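Local coordinates for protein disulfide isomerase (Pseudomonas aeruginosa, PDB 4N30) that probably acts as a thiol-disulfide oxidoreductase of the DsbA type, helping to introduce disulfide bonds into other proteins, at residues V71-L76 / L88-L93; P94-M97 / A102-Q105; P184-R189 / T206-A211. All coordinates share one frame; numbering follows the deposited sequence.

Overall arrangement
The three contacts follow one another along the chain. Interaction 1 packs helix 67-81 on strand 86-92. Interaction 2 begins where that strand runs out and ties its loop to the start of the long helix 99-131. Interaction 3 packs helix 205-216 on strand 185-190. Interactions 1 and 3 reach the same mixed sheet, and their centres are about 12 Å apart. They touch through Tyr-72 and Leu-76 on one side and Pro-184, Leu-186 and Leu-208 on the other. This touch brings helices 67-81 and 205-216 together over the sheet. The centre of interaction 2 is about 15 Å from that of interaction 1 and about 23 Å from that of interaction 3.

Interaction 1. Residues V71-L76 / L88-L93; sequences VYTPRL and LVWRHL
The indole of Trp-90 meets Thr-73 at its edge and near its plane. CZ3 of Trp-90 lies 3.8 Å from OG1 of Thr-73, and CG2 of Thr-73 is only slightly farther, at 4.1 Å from the same CZ3. The two side chains cross at about a right angle. Within strand 88-92 the five-membered end of the indole is placed against His-92: CD1 of Trp-90 lies 3.6 Å above one face of the imidazole, displaced toward its rim. Phe-121 meets the indole edge-to-face. On the helix, CB of Leu-76 lies over one face of the Tyr-72 ring, again toward the rim.

With CG anti to the backbone N (chi1 176°), the indole of Trp-90 extends out from the strand and its six-membered ring reaches the helix, though the CA-CB bond does not aim there. The hydroxyl of Thr-73 is not bonded to the indole. It pairs with Glu-60 OE2 and with the backbone oxygen of Cys-69, one turn earlier in the helix. A buried polar atom is thereby satisfied beside an aromatic edge.

Helix 67-81 and strand 86-92 are the second and third elements of the beta-alpha-beta unit that starts with strand 56-62, as in the N-terminal half of the thioredoxin fold. The helix begins near a CxxC pattern, Cys-66 and Cys-69, consistent with the redox site of a DsbA relative. The Thr-73 side chain touches it through Cys-69 O.

Farther along the helix, the contact is purely apolar. CD2 of Leu-76 meets CD1 of Leu-88 at 3.6 Å. One methyl branch of each residue does the touching, and CG of Leu-76 stays 4.2 Å from that same CD1. All four contacting residues are buried. Trp-122 of helix 99-131 also packs on Leu-88.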
loop_
_atom_site.group_PDB
_atom_site.type_symbol
_atom_site.label_atom_id
_atom_site.label_comp_id
_atom_site.label_asym_id
_atom_site.label_seq_id
_atom_site.Cartn_x
_atom_site.Cartn_y
_atom_site.Cartn_z
ATOM N N VAL A 71 2.606 9.280 -7.815
ATOM C CA VAL A 71 2.192 10.653 -7.457
ATOM C C VAL A 71 1.055 10.635 -6.418
ATOM O O VAL A 71 0.877 11.545 -5.646
ATOM C CB VAL A 71 1.833 11.468 -8.714
ATOM C CG1 VAL A 71 0.699 10.792 -9.465
ATOM C CG2 VAL A 71 1.460 12.909 -8.392
ATOM N N TYR A 72 0.248 9.588 -6.412
ATOM C CA TYR A 72 -0.936 9.614 -5.550
ATOM C C TYR A 72 -0.618 9.241 -4.146
ATOM O O TYR A 72 -1.248 9.823 -3.200
ATOM C CB TYR A 72 -1.979 8.572 -6.111
ATOM C CG TYR A 72 -3.282 8.619 -5.421
ATOM C CD1 TYR A 72 -4.096 9.803 -5.479
ATOM C CD2 TYR A 72 -3.765 7.529 -4.760
ATOM C CE1 TYR A 72 -5.319 9.840 -4.824
ATOM C CE2 TYR A 72 -5.039 7.562 -4.161
ATOM C CZ TYR A 72 -5.786 8.734 -4.222
ATOM O OH TYR A 72 -7.022 8.691 -3.547
ATOM N N THR A 73 0.331 8.312 -3.909
ATOM C CA THR A 73 0.479 7.820 -2.547
ATOM C C THR A 73 0.869 8.963 -1.525
ATOM O O THR A 73 0.264 9.032 -0.477
ATOM C CB THR A 73 1.483 6.674 -2.540
ATOM O OG1 THR A 73 0.989 5.573 -3.345
ATOM C CG2 THR A 73 1.666 6.088 -1.149
ATOM N N PRO A 74 1.845 9.828 -1.823
ATOM C CA PRO A 74 2.162 10.887 -0.870
ATOM C C PRO A 74 0.987 11.824 -0.630
ATOM O O PRO A 74 0.771 12.352 0.493
ATOM C CB PRO A 74 3.356 11.596 -1.480
ATOM C CG PRO A 74 3.609 11.009 -2.832
ATOM C CD PRO A 74 2.754 9.801 -3.007
ATOM N N ARG A 75 0.164 12.045 -1.647
ATOM C CA ARG A 75 -0.965 13.001 -1.548
ATOM C C ARG A 75 -2.023 12.329 -0.657
ATOM O O ARG A 75 -2.615 12.998 0.230
ATOM C CB ARG A 75 -1.573 13.335 -2.904
ATOM C CG ARG A 75 -0.589 13.992 -3.838
ATOM C CD ARG A 75 -1.232 14.277 -5.154
ATOM N NE ARG A 75 -0.312 15.006 -5.974
ATOM C CZ ARG A 75 -0.624 15.431 -7.185
ATOM N NH1 ARG A 75 -1.859 15.225 -7.680
ATOM N NH2 ARG A 75 0.294 16.069 -7.879
ATOM N N LEU A 76 -2.221 11.032 -0.793
ATOM C CA LEU A 76 -3.142 10.356 0.047
ATOM C C LEU A 76 -2.692 10.292 1.514
ATOM O O LEU A 76 -3.508 10.474 2.446
ATOM C CB LEU A 76 -3.330 8.942 -0.490
ATOM C CG LEU A 76 -4.355 8.075 0.200
ATOM C CD1 LEU A 76 -5.745 8.680 0.053
ATOM C CD2 LEU A 76 -4.386 6.703 -0.534
ATOM N N LEU A 88 -4.773 4.405 6.533
ATOM C CA LEU A 88 -4.370 3.939 5.186
ATOM C C LEU A 88 -3.628 2.643 5.321
ATOM O O LEU A 88 -2.703 2.545 6.176
ATOM C CB LEU A 88 -3.420 5.042 4.559
ATOM C CG LEU A 88 -2.691 4.628 3.295
ATOM C CD1 LEU A 88 -3.669 4.419 2.118
ATOM C CD2 LEU A 88 -1.762 5.745 2.867
ATOM N N VAL A 89 -4.015 1.617 4.569
ATOM C CA VAL A 89 -3.273 0.371 4.533
ATOM C C VAL A 89 -2.821 0.067 3.161
ATOM O O VAL A 89 -3.663 0.110 2.196
ATOM C CB VAL A 89 -4.121 -0.805 5.117
ATOM C CG1 VAL A 89 -3.368 -2.106 4.946
ATOM C CG2 VAL A 89 -4.443 -0.522 6.605
ATOM N N TRP A 90 -1.514 -0.107 2.933
ATOM C CA TRP A 90 -1.018 -0.433 1.607
ATOM C C TRP A 90 -1.384 -1.875 1.314
ATOM O O TRP A 90 -1.013 -2.745 2.154
ATOM C CB TRP A 90 0.501 -0.289 1.593
ATOM C CG TRP A 90 1.187 -0.688 0.289
ATOM C CD1 TRP A 90 1.552 -1.948 -0.128
ATOM C CD2 TRP A 90 1.579 0.196 -0.792
ATOM N NE1 TRP A 90 2.176 -1.892 -1.316
ATOM C CE2 TRP A 90 2.237 -0.616 -1.760
ATOM C CE3 TRP A 90 1.515 1.592 -0.955
ATOM C CZ2 TRP A 90 2.789 -0.078 -2.921
ATOM C CZ3 TRP A 90 2.105 2.121 -2.099
ATOM C CH2 TRP A 90 2.724 1.275 -3.054
ATOM N N ARG A 91 -1.953 -2.174 0.171
ATOM C CA ARG A 91 -2.180 -3.541 -0.268
ATOM C C ARG A 91 -1.444 -3.741 -1.560
ATOM O O ARG A 91 -1.463 -2.925 -2.475
ATOM C CB ARG A 91 -3.695 -3.766 -0.478
ATOM C CG ARG A 91 -4.586 -3.439 0.734
ATOM C CD ARG A 91 -4.223 -4.172 1.997
ATOM N NE ARG A 91 -4.631 -5.494 1.758
ATOM C CZ ARG A 91 -5.871 -5.982 1.936
ATOM N NH1 ARG A 91 -6.883 -5.224 2.348
ATOM N NH2 ARG A 91 -6.096 -7.258 1.624
ATOM N N HIS A 92 -0.812 -4.893 -1.756
ATOM C CA HIS A 92 0.004 -5.135 -2.945
ATOM C C HIS A 92 -0.792 -5.507 -4.115
ATOM O O HIS A 92 -1.506 -6.552 -4.097
ATOM C CB HIS A 92 1.057 -6.212 -2.638
ATOM C CG HIS A 92 2.012 -5.801 -1.626
ATOM N ND1 HIS A 92 3.011 -4.906 -1.864
ATOM C CD2 HIS A 92 2.161 -6.240 -0.304
ATOM C CE1 HIS A 92 3.721 -4.765 -0.731
ATOM N NE2 HIS A 92 3.187 -5.544 0.235
ATOM N N LEU A 93 -0.562 -4.805 -5.243
ATOM C CA LEU A 93 -1.002 -5.274 -6.512
ATOM C C LEU A 93 0.022 -4.828 -7.546
ATOM O O LEU A 93 -0.266 -4.060 -8.436
ATOM C CB LEU A 93 -2.398 -4.763 -6.820
ATOM C CG LEU A 93 -3.045 -5.261 -8.120
ATOM C CD1 LEU A 93 -3.181 -6.777 -8.041
ATOM C CD2 LEU A 93 -4.412 -4.617 -8.340
#

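Interaction 2. Residues P94-M97 / A102-Q105; sequences PLQM and ARHQ
Pro-94 and Ala-102 bring the loop after strand 86-92 against the first turns of helix 99-131. This is the exit from the beta-alpha-beta unit of the thioredoxin fold into the long helix, which in DsbA-like proteins belongs to the inserted helical domain. CB of Pro-94 lies 3.6 Å from CB of Ala-102, and the same ring carbon is 3.8 Å from O of Ala-102. The Ala-102 methyl is buried, with Asp-63 and Glu-65 also against it.

Arg-103 can be followed outward from this apolar patch. Its CB leads to CG, which lies 4.4 Å from CB of Pro-94. The chain is extended about CB-CG, then bent about CG-CD (chi3 -62°), which carries the guanidinium toward Gln-96. NH2 forms a salt bridge with Glu-100, in the turn before, and NE is hydrogen-bonded close by in the chain. These bonds probably limit the rotation of the group.

NH1 faces Gln-96. The Gln-96 amide and the guanidinium planes are 23° apart, and NE2 of Gln-96 stands 3.9 Å from NH1 of Arg-103, at the guanidinium edge. A water connects the two side chains. It accepts from NH1 of Arg-103 at 2.9 Å, in the guanidinium plane, and donates to OE1 of Gln-96 over a longer 3.3 Å.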
loop_
_atom_site.group_PDB
_atom_site.type_symbol
_atom_site.label_atom_id
_atom_site.label_comp_id
_atom_site.label_asym_id
_atom_site.label_seq_id
_atom_site.Cartn_x
_atom_site.Cartn_y
_atom_site.Cartn_z
ATOM N N PRO A 94 1.172 -5.539 -7.575
ATOM C CA PRO A 94 2.120 -5.309 -8.650
ATOM C C PRO A 94 1.500 -5.792 -9.944
ATOM O O PRO A 94 1.083 -6.949 -10.038
ATOM C CB PRO A 94 3.340 -6.185 -8.245
ATOM C CG PRO A 94 2.741 -7.192 -7.285
ATOM C CD PRO A 94 1.639 -6.503 -6.554
ATOM N N LEU A 95 1.464 -4.981 -10.963
ATOM C CA LEU A 95 0.738 -5.292 -12.214
ATOM C C LEU A 95 1.666 -6.093 -13.097
ATOM O O LEU A 95 2.867 -5.849 -13.179
ATOM C CB LEU A 95 0.309 -4.021 -12.948
ATOM C CG LEU A 95 -0.709 -3.166 -12.142
ATOM C CD1 LEU A 95 -0.971 -1.903 -12.969
ATOM C CD2 LEU A 95 -1.966 -3.991 -11.876
ATOM N N GLN A 96 1.120 -7.077 -13.797
ATOM C CA GLN A 96 1.925 -7.957 -14.627
ATOM C C GLN A 96 2.752 -7.175 -15.645
ATOM O O GLN A 96 3.898 -7.585 -15.917
ATOM C CB GLN A 96 1.005 -8.965 -15.363
ATOM C CG GLN A 96 1.766 -10.063 -16.135
ATOM C CD GLN A 96 2.683 -10.948 -15.248
ATOM O OE1 GLN A 96 2.341 -11.272 -14.150
ATOM N NE2 GLN A 96 3.868 -11.240 -15.789
ATOM N N MET A 97 2.234 -6.065 -16.207
ATOM C CA MET A 97 3.011 -5.318 -17.214
ATOM C C MET A 97 4.252 -4.648 -16.620
ATOM O O MET A 97 5.096 -4.235 -17.411
ATOM C CB MET A 97 2.109 -4.285 -17.902
ATOM C CG MET A 97 1.771 -3.092 -16.976
ATOM S SD MET A 97 0.376 -2.219 -17.632
ATOM C CE MET A 97 0.364 -0.805 -16.539
ATOM N N ALA A 102 8.310 -4.847 -10.126
ATOM C CA ALA A 102 7.247 -4.517 -9.176
ATOM C C ALA A 102 7.131 -5.584 -8.091
ATOM O O ALA A 102 6.826 -5.313 -6.929
ATOM C CB ALA A 102 5.938 -4.276 -9.929
ATOM N N ARG A 103 7.317 -6.861 -8.499
ATOM C CA ARG A 103 7.260 -7.971 -7.478
ATOM C C ARG A 103 8.445 -7.881 -6.494
ATOM O O ARG A 103 8.244 -8.030 -5.281
ATOM C CB ARG A 103 7.264 -9.329 -8.199
ATOM C CG ARG A 103 6.096 -9.469 -9.151
ATOM C CD ARG A 103 5.952 -10.850 -9.734
ATOM N NE ARG A 103 7.105 -11.268 -10.533
ATOM C CZ ARG A 103 7.154 -11.281 -11.871
ATOM N NH1 ARG A 103 6.150 -10.831 -12.657
ATOM N NH2 ARG A 103 8.261 -11.792 -12.431
ATOM N N HIS A 104 9.652 -7.688 -7.035
ATOM C CA HIS A 104 10.829 -7.618 -6.153
ATOM C C HIS A 104 10.663 -6.414 -5.227
ATOM O O HIS A 104 11.024 -6.534 -4.039
ATOM C CB HIS A 104 12.004 -7.304 -7.129
ATOM C CG HIS A 104 13.302 -7.022 -6.432
ATOM N ND1 HIS A 104 13.856 -7.903 -5.511
ATOM C CD2 HIS A 104 14.077 -5.921 -6.519
ATOM C CE1 HIS A 104 15.012 -7.341 -5.086
ATOM N NE2 HIS A 104 15.152 -6.125 -5.679
ATOM N N GLN A 105 10.125 -5.278 -5.706
ATOM C CA GLN A 105 9.978 -4.108 -4.858
ATOM C C GLN A 105 8.917 -4.332 -3.790
ATOM O O GLN A 105 9.109 -3.842 -2.630
ATOM C CB GLN A 105 9.696 -2.906 -5.740
ATOM C CG GLN A 105 10.989 -2.545 -6.499
ATOM C CD GLN A 105 10.709 -1.715 -7.761
ATOM O OE1 GLN A 105 9.646 -1.005 -7.880
ATOM N NE2 GLN A 105 11.608 -1.758 -8.675
HETATM O O HOH W 1 3.661 -9.762 -11.579
#

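Interaction 3. Residues P184-R189 / T206-A211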
loop_
_atom_site.group_PDB
_atom_site.type_symbol
_atom_site.label_atom_id
_atom_site.label_comp_id
_atom_site.label_asym_id
_atom_site.label_seq_id
_atom_site.Cartn_x
_atom_site.Cartn_y
_atom_site.Cartn_z
ATOM N N PRO A 184 -3.753 3.024 -8.829
ATOM C CA PRO A 184 -4.275 2.611 -7.502
ATOM C C PRO A 184 -5.750 2.323 -7.560
ATOM O O PRO A 184 -6.537 2.951 -8.360
ATOM C CB PRO A 184 -4.030 3.879 -6.639
ATOM C CG PRO A 184 -4.176 5.031 -7.653
ATOM C CD PRO A 184 -3.539 4.503 -8.897
ATOM N N THR A 185 -6.193 1.368 -6.795
ATOM C CA THR A 185 -7.658 1.165 -6.570
ATOM C C THR A 185 -7.819 1.162 -5.063
ATOM O O THR A 185 -6.981 0.604 -4.324
ATOM C CB THR A 185 -8.127 -0.161 -7.122
ATOM O OG1 THR A 185 -8.086 -0.082 -8.550
ATOM C CG2 THR A 185 -9.603 -0.463 -6.731
ATOM N N LEU A 186 -8.827 1.867 -4.582
ATOM C CA LEU A 186 -9.132 1.944 -3.130
ATOM C C LEU A 186 -10.277 1.062 -2.743
ATOM O O LEU A 186 -11.253 1.059 -3.473
ATOM C CB LEU A 186 -9.413 3.392 -2.734
ATOM C CG LEU A 186 -8.414 4.408 -3.237
ATOM C CD1 LEU A 186 -8.806 5.807 -2.657
ATOM C CD2 LEU A 186 -6.971 4.049 -2.832
ATOM N N VAL A 187 -10.140 0.419 -1.615
ATOM C CA VAL A 187 -11.311 -0.209 -0.955
ATOM C C VAL A 187 -11.386 0.521 0.389
ATOM O O VAL A 187 -10.498 0.302 1.218
ATOM C CB VAL A 187 -11.179 -1.729 -0.817
ATOM C CG1 VAL A 187 -12.394 -2.244 0.023
ATOM C CG2 VAL A 187 -11.162 -2.415 -2.166
ATOM N N ILE A 188 -12.459 1.301 0.592
ATOM C CA ILE A 188 -12.579 2.058 1.847
ATOM C C ILE A 188 -13.558 1.281 2.710
ATOM O O ILE A 188 -14.671 1.045 2.299
ATOM C CB ILE A 188 -13.085 3.469 1.605
ATOM C CG1 ILE A 188 -12.200 4.208 0.581
ATOM C CG2 ILE A 188 -13.205 4.196 2.970
ATOM C CD1 ILE A 188 -12.598 5.656 0.303
ATOM N N ARG A 189 -13.108 0.842 3.891
ATOM C CA ARG A 189 -13.906 0.036 4.807
ATOM C C ARG A 189 -14.290 0.929 5.987
ATOM O O ARG A 189 -13.461 1.621 6.599
ATOM C CB ARG A 189 -13.091 -1.139 5.232
ATOM C CG ARG A 189 -13.891 -2.024 6.232
ATOM C CD ARG A 189 -13.299 -3.383 6.425
ATOM N NE ARG A 189 -13.031 -3.986 5.113
ATOM C CZ ARG A 189 -13.904 -4.513 4.253
ATOM N NH1 ARG A 189 -15.206 -4.589 4.529
ATOM N NH2 ARG A 189 -13.441 -5.011 3.083
ATOM N N THR A 206 -13.023 15.115 -2.985
ATOM C CA THR A 206 -14.467 15.056 -3.137
ATOM C C THR A 206 -14.934 13.588 -3.230
ATOM O O THR A 206 -15.971 13.159 -2.713
ATOM C CB THR A 206 -14.931 15.818 -4.333
ATOM O OG1 THR A 206 -14.368 17.139 -4.183
ATOM C CG2 THR A 206 -16.472 15.813 -4.447
ATOM N N THR A 207 -14.182 12.806 -4.014
ATOM C CA THR A 207 -14.401 11.387 -4.164
ATOM C C THR A 207 -14.281 10.670 -2.802
ATOM O O THR A 207 -15.157 9.842 -2.454
ATOM C CB THR A 207 -13.493 10.826 -5.253
ATOM O OG1 THR A 207 -13.801 11.551 -6.476
ATOM C CG2 THR A 207 -13.767 9.333 -5.415
ATOM N N LEU A 208 -13.245 10.947 -2.035
ATOM C CA LEU A 208 -13.072 10.298 -0.772
ATOM C C LEU A 208 -14.231 10.651 0.172
ATOM O O LEU A 208 -14.784 9.791 0.862
ATOM C CB LEU A 208 -11.743 10.698 -0.113
ATOM C CG LEU A 208 -10.500 10.192 -0.860
ATOM C CD1 LEU A 208 -9.249 10.705 -0.198
ATOM C CD2 LEU A 208 -10.419 8.695 -0.989
ATOM N N LEU A 209 -14.527 11.947 0.268
ATOM C CA LEU A 209 -15.613 12.388 1.185
ATOM C C LEU A 209 -16.906 11.789 0.796
ATOM O O LEU A 209 -17.743 11.401 1.634
ATOM C CB LEU A 209 -15.749 13.936 1.177
ATOM C CG LEU A 209 -14.558 14.662 1.821
ATOM C CD1 LEU A 209 -14.632 16.161 1.522
ATOM C CD2 LEU A 209 -14.507 14.338 3.306
ATOM N N SER A 210 -17.219 11.803 -0.526
ATOM C CA SER A 210 -18.490 11.223 -0.947
ATOM C C SER A 210 -18.595 9.715 -0.799
ATOM O O SER A 210 -19.667 9.187 -0.536
ATOM C CB SER A 210 -18.891 11.679 -2.360
ATOM O OG SER A 210 -18.004 11.265 -3.367
ATOM N N ALA A 211 -17.466 9.039 -0.912
ATOM C CA ALA A 211 -17.466 7.560 -0.644
ATOM C C ALA A 211 -17.726 7.309 0.829
ATOM O O ALA A 211 -18.475 6.361 1.107
ATOM C CB ALA A 211 -16.058 7.033 -1.032
#
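Leu-208 is the main knob of helix 206-211, and its CD2 methyl comes down between two side chains of strand 185-189. On one side CD2 of Leu-208 meets CD1 of Leu-186 at 3.7 Å. On the other it meets CD1 of Ile-188 at 4.0 Å. Both strand side chains cross that of Leu-208 at about a right angle. A single methyl therefore fills the notch between the ends of two residues that lie two apart on one face of the strand.

Ile-188 has a second neighbour on the helix. Its CD1 is 4.0 Å from CB of Ala-211, one helical turn after Leu-208. Ala-211 presents only a methyl, and the end of Ile-188 rests against it. The extended CG1-CD1 arm of Ile-188 (chi2 -178°) reaches out to the helix. It is here that the backbones come nearest, with CA of Ile-188 and CA of Ala-211 7.8 Å apart.

The strand and helix segments run in roughly the same direction, at 35° to one another, with axes 10.5 Å apart at closest. Helix 205-216 thus lies over strand 185-190 of the mixed sheet, the C-terminal helix of the thioredoxin fold packed on the sheet. Leu-199 of the edge strand 196-200 touches both Ile-188 and Ala-211. Trp-79 of helix 67-81 also packs against Leu-208, and Tyr-72 of that helix against Leu-186.

All four touching residues are buried, and every atom that meets across the interface is a methyl carbon. The contact therefore rests on shape and on exclusion of water, with no polar pairing to fix its direction.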